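Local structure of Sts-2 protein (Mus musculus, 3D4I) at residues 68-73 / 258-263; 73-78 / 104-109; 96-101 / 149-154. The protein has an acid-dependent phosphatase activity in its 2H-phosphatase domain, the part described here, and probably interferes with CBL-mediated down-regulation of receptor tyrosine kinases. One frame throughout, in Å; residues are numbered along the deposited sequence.

Contact 1 of 3, residues 68-73 / 258-263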
loop_
_atom_site.group_PDB
_atom_site.type_symbol
_atom_site.label_atom_id
_atom_site.label_comp_id
_atom_site.label_asym_id
_atom_site.label_seq_id
_atom_site.Cartn_x
_atom_site.Cartn_y
_atom_site.Cartn_z
ATOM N N SER A 68 -2.141 -1.515 -9.703
ATOM C CA SER A 68 -1.988 -0.132 -9.222
ATOM C C SER A 68 -0.770 -0.043 -8.336
ATOM O O SER A 68 -0.193 -1.078 -7.954
ATOM C CB SER A 68 -3.217 0.264 -8.419
ATOM O OG SER A 68 -3.297 -0.553 -7.245
ATOM N N SER A 69 -0.370 1.179 -7.981
ATOM C CA SER A 69 0.701 1.365 -6.995
ATOM C C SER A 69 0.387 0.635 -5.674
ATOM O O SER A 69 1.267 0.030 -5.055
ATOM C CB SER A 69 0.888 2.861 -6.731
ATOM O OG SER A 69 1.290 3.497 -7.950
ATOM N N CYS A 70 -0.874 0.681 -5.262
ATOM C CA CYS A 70 -1.301 -0.007 -4.033
ATOM C C CYS A 70 -1.215 -1.544 -4.208
ATOM O O CYS A 70 -0.783 -2.242 -3.296
ATOM C CB CYS A 70 -2.721 0.411 -3.670
ATOM S SG CYS A 70 -3.307 -0.264 -2.099
ATOM N N GLY A 71 -1.590 -2.059 -5.380
ATOM C CA GLY A 71 -1.438 -3.513 -5.659
ATOM C C GLY A 71 0.013 -3.973 -5.556
ATOM O O GLY A 71 0.309 -5.067 -5.052
ATOM N N ILE A 72 0.921 -3.152 -6.070
ATOM C CA ILE A 72 2.365 -3.429 -5.960
ATOM C C ILE A 72 2.789 -3.467 -4.503
ATOM O O ILE A 72 3.538 -4.359 -4.110
ATOM C CB ILE A 72 3.220 -2.369 -6.731
ATOM C CG1 ILE A 72 2.950 -2.464 -8.246
ATOM C CG2 ILE A 72 4.717 -2.550 -6.433
ATOM C CD1 ILE A 72 3.412 -1.189 -9.059
ATOM N N PHE A 73 2.355 -2.472 -3.718
ATOM C CA PHE A 73 2.590 -2.470 -2.269
ATOM C C PHE A 73 2.052 -3.754 -1.603
ATOM O O PHE A 73 2.764 -4.363 -0.800
ATOM C CB PHE A 73 2.022 -1.186 -1.611
ATOM C CG PHE A 73 1.366 -1.416 -0.254
ATOM C CD1 PHE A 73 2.149 -1.596 0.901
ATOM C CD2 PHE A 73 -0.021 -1.438 -0.137
ATOM C CE1 PHE A 73 1.537 -1.805 2.151
ATOM C CE2 PHE A 73 -0.651 -1.644 1.131
ATOM C CZ PHE A 73 0.149 -1.837 2.261
ATOM N N LEU A 258 -4.106 -9.119 5.087
ATOM C CA LEU A 258 -3.778 -7.714 5.002
ATOM C C LEU A 258 -5.085 -6.945 4.910
ATOM O O LEU A 258 -5.831 -7.095 3.935
ATOM C CB LEU A 258 -2.902 -7.435 3.779
ATOM C CG LEU A 258 -2.816 -5.949 3.371
ATOM C CD1 LEU A 258 -2.153 -5.090 4.430
ATOM C CD2 LEU A 258 -2.112 -5.861 2.002
ATOM N N THR A 259 -5.359 -6.127 5.922
ATOM C CA THR A 259 -6.580 -5.328 5.970
ATOM C C THR A 259 -6.162 -3.863 6.007
ATOM O O THR A 259 -5.381 -3.470 6.892
ATOM C CB THR A 259 -7.375 -5.615 7.282
ATOM O OG1 THR A 259 -7.509 -7.037 7.489
ATOM C CG2 THR A 259 -8.759 -4.955 7.247
ATOM N N HIS A 260 -6.640 -3.058 5.058
ATOM C CA HIS A 260 -6.392 -1.600 5.118
ATOM C C HIS A 260 -7.571 -0.815 4.571
ATOM O O HIS A 260 -8.458 -1.392 3.951
ATOM C CB HIS A 260 -5.078 -1.175 4.398
ATOM C CG HIS A 260 -5.053 -1.461 2.917
ATOM N ND1 HIS A 260 -5.695 -0.673 1.986
ATOM C CD2 HIS A 260 -4.420 -2.436 2.207
ATOM C CE1 HIS A 260 -5.482 -1.153 0.773
ATOM N NE2 HIS A 260 -4.716 -2.227 0.880
ATOM N N GLY A 261 -7.591 0.493 4.808
ATOM C CA GLY A 261 -8.662 1.363 4.289
ATOM C C GLY A 261 -8.384 1.902 2.900
ATOM O O GLY A 261 -7.275 1.730 2.348
ATOM N N ALA A 262 -9.401 2.540 2.319
ATOM C CA ALA A 262 -9.287 3.230 1.048
ATOM C C ALA A 262 -8.594 4.581 1.242
ATOM O O ALA A 262 -8.296 5.011 2.373
ATOM C CB ALA A 262 -10.706 3.408 0.365
ATOM N N ASN A 263 -8.289 5.218 0.126
ATOM C CA ASN A 263 -7.863 6.600 0.142
ATOM C C ASN A 263 -8.657 7.333 -0.922
ATOM O O ASN A 263 -8.598 6.974 -2.097
ATOM C CB ASN A 263 -6.369 6.710 -0.102
ATOM C CG ASN A 263 -5.849 8.148 0.032
ATOM O OD1 ASN A 263 -4.877 8.392 0.707
ATOM N ND2 ASN A 263 -6.494 9.079 -0.633
#
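The ring of His260, which lies against Cys70 and Phe73, is held through both of its nitrogens. On one side His260 ND1 donates to Gly261 O at 2.9 Å, a nearly straight bond (172°) that lies in the imidazole plane but reaches the oxygen from above its carbonyl plane. On the other, His260 NE2 is probably hydrogen-bonded to the side-chain amide nitrogen of Gln74, the residue after Phe73. The first torsion explains the inner bond: with chi1 at 63°, CG sits between the backbone N and the carbonyl carbon, and the ring is folded back close to its own chain, where ND1 meets the very next carbonyl. Held this way, the ring turns its CE1 and CD2 corners to the helix. Cys70 sends its sulfur across, SG coming within 3.7 Å of His260 CE1 and approaching the ring obliquely. Phe73 arrives from the next turn and meets the ring with one corner, CE2 lying 4.0 Å from His260 CD2, which sits at the phenyl edge near its plane. The two rings slide past each other with their planes 57° apart, so this is an oblique pair. Without the imidazole, as with an alanine here, the Gln74 amide nitrogen would probably lose this mate, and Cys70 SG and the Phe73 edge the surface they lean on. The helix start has its own cap: Ser68 OG accepts from Gly71 N at 2.9 Å, and is also bonded to Glu19. Phe73 stacks on Phe73 of the second subunit, and Gly261 N is bonded to Glu19 of that subunit. The contact thus sets the N-capped start of a helix of the histidine phosphatase domain against an extended C-terminal segment at the dimer interface.

Contact 2 of 3, residues 73-78 / 104-109; sequences FQARLA and AKHILE
Ala75 and His106 meet directly, their CB atoms 3.7 Å apart, next to the nearest CA pair, Arg76 and His106. Beside them the Arg76 chain lies against the same histidine: its CG packs on His106 CB, and further out the guanidinium passes the imidazole with the two planes 88° apart, almost perpendicular. Arg76 NE and His106 ND1 both turn to one water, which lies at the edge of each flat group, in its plane. That water accepts from Arg76 NE at 2.6 Å and sits 3.0 Å from His106 ND1. Its third bond is a short donation to Glu109 OE1, at 2.5 Å, so three side chains from the two helices grip a single molecule. Arg76 NH2 and Glu109 OE1 are 4.5 Å apart, beyond a salt bridge, though the opposite charges probably still favour each other across the water. On the more buried side Ile107 takes over, its CG1 lying 3.5 Å from Ala75 O. What puts the arginine there is a first torsion of -66°, which sets CG beside the backbone N, followed by a chain extended from CG to NE that carries the guanidinium out past the histidine. The small side chain of Ala75 lets the backbones come near: the local axes approach to 7.5 Å and run in the same general sense, crossing at -38°. Further out, His106 also touches Ile72 and Ile107 reaches Leu82, both on helix 69-85. Helix 98-111 in turn rests Ala104 and Leu108 on Ile119 of strand 119-121, forming the crossover from strand 89-94 to that parallel neighbour, while Gln74 and Leu77 of helix 69-85 pack on Leu258 in the C-terminal segment.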
loop_
_atom_site.group_PDB
_atom_site.type_symbol
_atom_site.label_atom_id
_atom_site.label_comp_id
_atom_site.label_asym_id
_atom_site.label_seq_id
_atom_site.Cartn_x
_atom_site.Cartn_y
_atom_site.Cartn_z
ATOM N N PHE A 73 2.355 -2.472 -3.718
ATOM C CA PHE A 73 2.590 -2.470 -2.269
ATOM C C PHE A 73 2.052 -3.754 -1.603
ATOM O O PHE A 73 2.764 -4.363 -0.800
ATOM C CB PHE A 73 2.022 -1.186 -1.611
ATOM C CG PHE A 73 1.366 -1.416 -0.254
ATOM C CD1 PHE A 73 2.149 -1.596 0.901
ATOM C CD2 PHE A 73 -0.021 -1.438 -0.137
ATOM C CE1 PHE A 73 1.537 -1.805 2.151
ATOM C CE2 PHE A 73 -0.651 -1.644 1.131
ATOM C CZ PHE A 73 0.149 -1.837 2.261
ATOM N N GLN A 74 0.814 -4.164 -1.932
ATOM C CA GLN A 74 0.236 -5.361 -1.324
ATOM C C GLN A 74 1.073 -6.605 -1.644
ATOM O O GLN A 74 1.349 -7.406 -0.762
ATOM C CB GLN A 74 -1.217 -5.564 -1.769
ATOM C CG GLN A 74 -2.136 -4.375 -1.397
ATOM C CD GLN A 74 -3.431 -4.413 -2.175
ATOM O OE1 GLN A 74 -3.489 -4.962 -3.273
ATOM N NE2 GLN A 74 -4.473 -3.851 -1.603
ATOM N N ALA A 75 1.494 -6.734 -2.901
ATOM C CA ALA A 75 2.273 -7.886 -3.354
ATOM C C ALA A 75 3.628 -7.943 -2.657
ATOM O O ALA A 75 4.037 -9.002 -2.154
ATOM C CB ALA A 75 2.452 -7.834 -4.906
ATOM N N ARG A 76 4.296 -6.796 -2.579
ATOM C CA ARG A 76 5.579 -6.712 -1.885
ATOM C C ARG A 76 5.465 -6.998 -0.384
ATOM O O ARG A 76 6.346 -7.658 0.213
ATOM C CB ARG A 76 6.256 -5.353 -2.151
ATOM C CG ARG A 76 6.710 -5.103 -3.627
ATOM C CD ARG A 76 7.503 -3.765 -3.740
ATOM N NE ARG A 76 8.154 -3.574 -5.055
ATOM C CZ ARG A 76 8.355 -2.400 -5.670
ATOM N NH1 ARG A 76 7.933 -1.252 -5.138
ATOM N NH2 ARG A 76 8.994 -2.374 -6.841
ATOM N N LEU A 77 4.402 -6.494 0.244
ATOM C CA LEU A 77 4.175 -6.725 1.676
ATOM C C LEU A 77 3.981 -8.215 1.985
ATOM O O LEU A 77 4.556 -8.755 2.945
ATOM C CB LEU A 77 2.959 -5.918 2.173
ATOM C CG LEU A 77 2.806 -5.722 3.691
ATOM C CD1 LEU A 77 3.893 -4.751 4.207
ATOM C CD2 LEU A 77 1.427 -5.200 3.982
ATOM N N ALA A 78 3.160 -8.871 1.180
ATOM C CA ALA A 78 3.017 -10.341 1.228
ATOM C C ALA A 78 4.339 -11.107 1.023
ATOM O O ALA A 78 4.622 -12.049 1.760
ATOM C CB ALA A 78 1.977 -10.797 0.194
ATOM N N ALA A 104 3.351 -11.978 -8.967
ATOM C CA ALA A 104 4.368 -13.014 -8.803
ATOM C C ALA A 104 5.775 -12.422 -8.703
ATOM O O ALA A 104 6.534 -12.786 -7.808
ATOM C CB ALA A 104 4.298 -14.053 -9.944
ATOM N N LYS A 105 6.124 -11.518 -9.623
ATOM C CA LYS A 105 7.444 -10.878 -9.620
ATOM C C LYS A 105 7.706 -10.146 -8.298
ATOM O O LYS A 105 8.762 -10.297 -7.706
ATOM C CB LYS A 105 7.578 -9.911 -10.816
ATOM C CG LYS A 105 8.892 -9.067 -10.854
ATOM C CD LYS A 105 8.816 -7.993 -11.980
ATOM C CE LYS A 105 10.133 -7.281 -12.257
ATOM N NZ LYS A 105 9.887 -6.172 -13.240
ATOM N N HIS A 106 6.740 -9.355 -7.830
ATOM C CA HIS A 106 6.953 -8.547 -6.611
ATOM C C HIS A 106 7.119 -9.420 -5.356
ATOM O O HIS A 106 7.985 -9.170 -4.516
ATOM C CB HIS A 106 5.818 -7.518 -6.457
ATOM C CG HIS A 106 5.864 -6.425 -7.477
ATOM N ND1 HIS A 106 6.954 -5.593 -7.633
ATOM C CD2 HIS A 106 4.946 -6.019 -8.391
ATOM C CE1 HIS A 106 6.709 -4.730 -8.605
ATOM N NE2 HIS A 106 5.501 -4.975 -9.088
ATOM N N ILE A 107 6.323 -10.476 -5.254
ATOM C CA ILE A 107 6.513 -11.458 -4.179
ATOM C C ILE A 107 7.935 -12.059 -4.213
ATOM O O ILE A 107 8.624 -12.073 -3.191
ATOM C CB ILE A 107 5.442 -12.582 -4.244
ATOM C CG1 ILE A 107 4.050 -12.028 -3.923
ATOM C CG2 ILE A 107 5.786 -13.743 -3.304
ATOM C CD1 ILE A 107 2.925 -13.021 -4.205
ATOM N N LEU A 108 8.363 -12.544 -5.382
ATOM C CA LEU A 108 9.698 -13.125 -5.541
ATOM C C LEU A 108 10.843 -12.158 -5.229
ATOM O O LEU A 108 11.860 -12.567 -4.670
ATOM C CB LEU A 108 9.875 -13.688 -6.949
ATOM C CG LEU A 108 9.246 -15.055 -7.262
ATOM C CD1 LEU A 108 9.155 -15.193 -8.767
ATOM C CD2 LEU A 108 10.081 -16.200 -6.666
ATOM N N GLU A 109 10.691 -10.889 -5.613
ATOM C CA GLU A 109 11.701 -9.870 -5.334
ATOM C C GLU A 109 11.878 -9.685 -3.829
ATOM O O GLU A 109 13.014 -9.650 -3.323
ATOM C CB GLU A 109 11.384 -8.566 -6.064
ATOM C CG GLU A 109 11.870 -8.567 -7.507
ATOM C CD GLU A 109 11.346 -7.384 -8.329
ATOM O OE1 GLU A 109 10.741 -6.441 -7.760
ATOM O OE2 GLU A 109 11.541 -7.407 -9.559
HETATM O O HOH W 1 9.341 -5.725 -5.837
#

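Contact 3 of 3, residues 96-101 / 149-154; sequences PALRCV and ANFNVD
Phe151 points its CB toward Val101, and from there the ring can be followed from Val101 back toward Leu98, near the start of helix 98-111. A first torsion of -68° places CG beside the backbone N, 4.0 Å from Val101 CG1. The next atom is the closest: Phe151 CD1 comes to 3.5 Å from the same methyl, which meets the ring obliquely. One step on, Phe151 CE1 faces the backbone as well, lying 3.8 Å from Val101 O. At the tip, CZ just reaches the end of Leu98, 4.5 Å from its CD1, about one turn earlier. Val101 is suited to this meeting because CG1 stands anti to its backbone N (chi1 -178°), which sends that branch across to the ring. The contact is therefore apolar and buried, made of one ring and two aliphatic side chains.

Others close around it. Lys105 from the same helix makes a cation-pi contact with Phe151. Just beyond the ring the chain bends sharply, Asn152 being the centre of an inverse gamma turn, and backbone bonds from Asn152 and Asp154 to Ile119 then fasten it beside strand 119-121. On the helix, Arg99 reaches His17 and His202, probably the two histidines for which 2H-phosphatases are named. Phe151 belongs to the Schellman motif that ends helix 143-148: Asn150, the C-prime residue, has positive phi, Phe151 N bonds to Leu146 O and Asn150 N to Lys147 O. Phe151 packs back on Leu146, the usual hydrophobic contact of this motif, while its ring also meets helix 98-111.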
loop_
_atom_site.group_PDB
_atom_site.type_symbol
_atom_site.label_atom_id
_atom_site.label_comp_id
_atom_site.label_asym_id
_atom_site.label_seq_id
_atom_site.Cartn_x
_atom_site.Cartn_y
_atom_site.Cartn_z
ATOM N N PRO A 96 -1.405 -15.972 -17.017
ATOM C CA PRO A 96 -0.788 -15.078 -18.023
ATOM C C PRO A 96 -1.220 -13.579 -17.947
ATOM O O PRO A 96 -0.583 -12.715 -18.591
ATOM C CB PRO A 96 -1.217 -15.712 -19.360
ATOM C CG PRO A 96 -2.525 -16.425 -19.044
ATOM C CD PRO A 96 -2.258 -17.000 -17.645
ATOM N N ALA A 97 -2.275 -13.276 -17.185
ATOM C CA ALA A 97 -2.705 -11.891 -16.958
ATOM C C ALA A 97 -1.571 -11.061 -16.360
ATOM O O ALA A 97 -0.846 -11.516 -15.461
ATOM C CB ALA A 97 -3.947 -11.833 -16.077
ATOM N N LEU A 98 -1.403 -9.840 -16.862
ATOM C CA LEU A 98 -0.322 -8.982 -16.392
ATOM C C LEU A 98 -0.342 -8.835 -14.881
ATOM O O LEU A 98 0.689 -8.950 -14.242
ATOM C CB LEU A 98 -0.432 -7.584 -17.041
ATOM C CG LEU A 98 0.630 -6.547 -16.669
ATOM C CD1 LEU A 98 2.042 -7.051 -16.959
ATOM C CD2 LEU A 98 0.337 -5.221 -17.421
ATOM N N ARG A 99 -1.518 -8.547 -14.332
ATOM C CA ARG A 99 -1.694 -8.341 -12.887
ATOM C C ARG A 99 -1.179 -9.518 -12.061
ATOM O O ARG A 99 -0.610 -9.312 -10.990
ATOM C CB ARG A 99 -3.166 -8.003 -12.562
ATOM C CG ARG A 99 -4.175 -9.112 -12.914
ATOM C CD ARG A 99 -5.550 -8.509 -12.920
ATOM N NE ARG A 99 -6.636 -9.432 -13.237
ATOM C CZ ARG A 99 -7.119 -9.696 -14.447
ATOM N NH1 ARG A 99 -6.567 -9.185 -15.553
ATOM N NH2 ARG A 99 -8.158 -10.515 -14.549
ATOM N N CYS A 100 -1.333 -10.738 -12.594
ATOM C CA CYS A 100 -0.858 -11.949 -11.933
ATOM C C CYS A 100 0.634 -12.135 -12.070
ATOM O O CYS A 100 1.311 -12.388 -11.080
ATOM C CB CYS A 100 -1.596 -13.199 -12.441
ATOM S SG CYS A 100 -3.362 -13.137 -12.188
ATOM N N VAL A 101 1.167 -12.009 -13.286
ATOM C CA VAL A 101 2.638 -12.062 -13.454
ATOM C C VAL A 101 3.362 -10.957 -12.625
ATOM O O VAL A 101 4.432 -11.213 -12.038
ATOM C CB VAL A 101 3.094 -12.063 -14.963
ATOM C CG1 VAL A 101 4.592 -12.171 -15.070
ATOM C CG2 VAL A 101 2.487 -13.230 -15.735
ATOM N N ALA A 149 10.642 -7.000 -20.307
ATOM C CA ALA A 149 10.173 -6.171 -19.202
ATOM C C ALA A 149 10.714 -6.623 -17.840
ATOM O O ALA A 149 10.218 -6.196 -16.791
ATOM C CB ALA A 149 8.650 -6.127 -19.197
ATOM N N ASN A 150 11.733 -7.481 -17.873
ATOM C CA ASN A 150 12.458 -7.914 -16.678
ATOM C C ASN A 150 11.633 -8.862 -15.784
ATOM O O ASN A 150 11.791 -8.867 -14.569
ATOM C CB ASN A 150 13.004 -6.701 -15.891
ATOM C CG ASN A 150 13.945 -7.099 -14.756
ATOM O OD1 ASN A 150 14.772 -8.010 -14.894
ATOM N ND2 ASN A 150 13.816 -6.416 -13.619
ATOM N N PHE A 151 10.754 -9.647 -16.401
ATOM C CA PHE A 151 10.085 -10.750 -15.716
ATOM C C PHE A 151 10.879 -12.003 -15.996
ATOM O O PHE A 151 11.083 -12.357 -17.158
ATOM C CB PHE A 151 8.647 -10.919 -16.218
ATOM C CG PHE A 151 7.744 -9.791 -15.840
ATOM C CD1 PHE A 151 7.091 -9.786 -14.616
ATOM C CD2 PHE A 151 7.551 -8.724 -16.699
ATOM C CE1 PHE A 151 6.259 -8.740 -14.265
ATOM C CE2 PHE A 151 6.721 -7.672 -16.351
ATOM C CZ PHE A 151 6.076 -7.679 -15.131
ATOM N N ASN A 152 11.360 -12.662 -14.944
ATOM C CA ASN A 152 12.153 -13.872 -15.103
ATOM C C ASN A 152 11.249 -15.075 -15.374
ATOM O O ASN A 152 11.155 -15.986 -14.557
ATOM C CB ASN A 152 13.053 -14.113 -13.882
ATOM C CG ASN A 152 14.052 -15.248 -14.098
ATOM O OD1 ASN A 152 14.306 -15.654 -15.232
ATOM N ND2 ASN A 152 14.624 -15.760 -13.007
ATOM N N VAL A 153 10.582 -15.045 -16.524
ATOM C CA VAL A 153 9.651 -16.095 -16.953
ATOM C C VAL A 153 10.378 -17.356 -17.460
ATOM O O VAL A 153 11.529 -17.285 -17.895
ATOM C CB VAL A 153 8.678 -15.549 -18.024
ATOM C CG1 VAL A 153 8.177 -16.661 -18.937
ATOM C CG2 VAL A 153 7.507 -14.797 -17.378
ATOM N N ASP A 154 9.708 -18.504 -17.378
ATOM C CA ASP A 154 10.284 -19.772 -17.818
ATOM C C ASP A 154 9.972 -20.051 -19.298
ATOM O O ASP A 154 8.858 -20.443 -19.658
ATOM C CB ASP A 154 9.818 -20.928 -16.921
ATOM C CG ASP A 154 10.631 -22.209 -17.130
ATOM O OD1 ASP A 154 11.315 -22.330 -18.178
ATOM O OD2 ASP A 154 10.581 -23.097 -16.246
#

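Coming from the N terminus, the chain enters helix 69-85 at 68-73 and passes straight into 73-78, contacts 1 and 2 sharing Phe73. It runs through strand 89-94 to helix 98-111, whose start serves contact 3 and whose later turns, 104-109, close the short loop of contact 2. Contact 3 closes only at 149-154, so it crosses contact 2; Lys105 packs against Asn150 and Phe151 where they meet. Contact 1 closes last, at 258-263, and its long loop encloses both others. Together they join the C-terminal segment at the dimer interface to helix 69-85, that helix to 98-111, and 98-111 to the loop after helix 143-148.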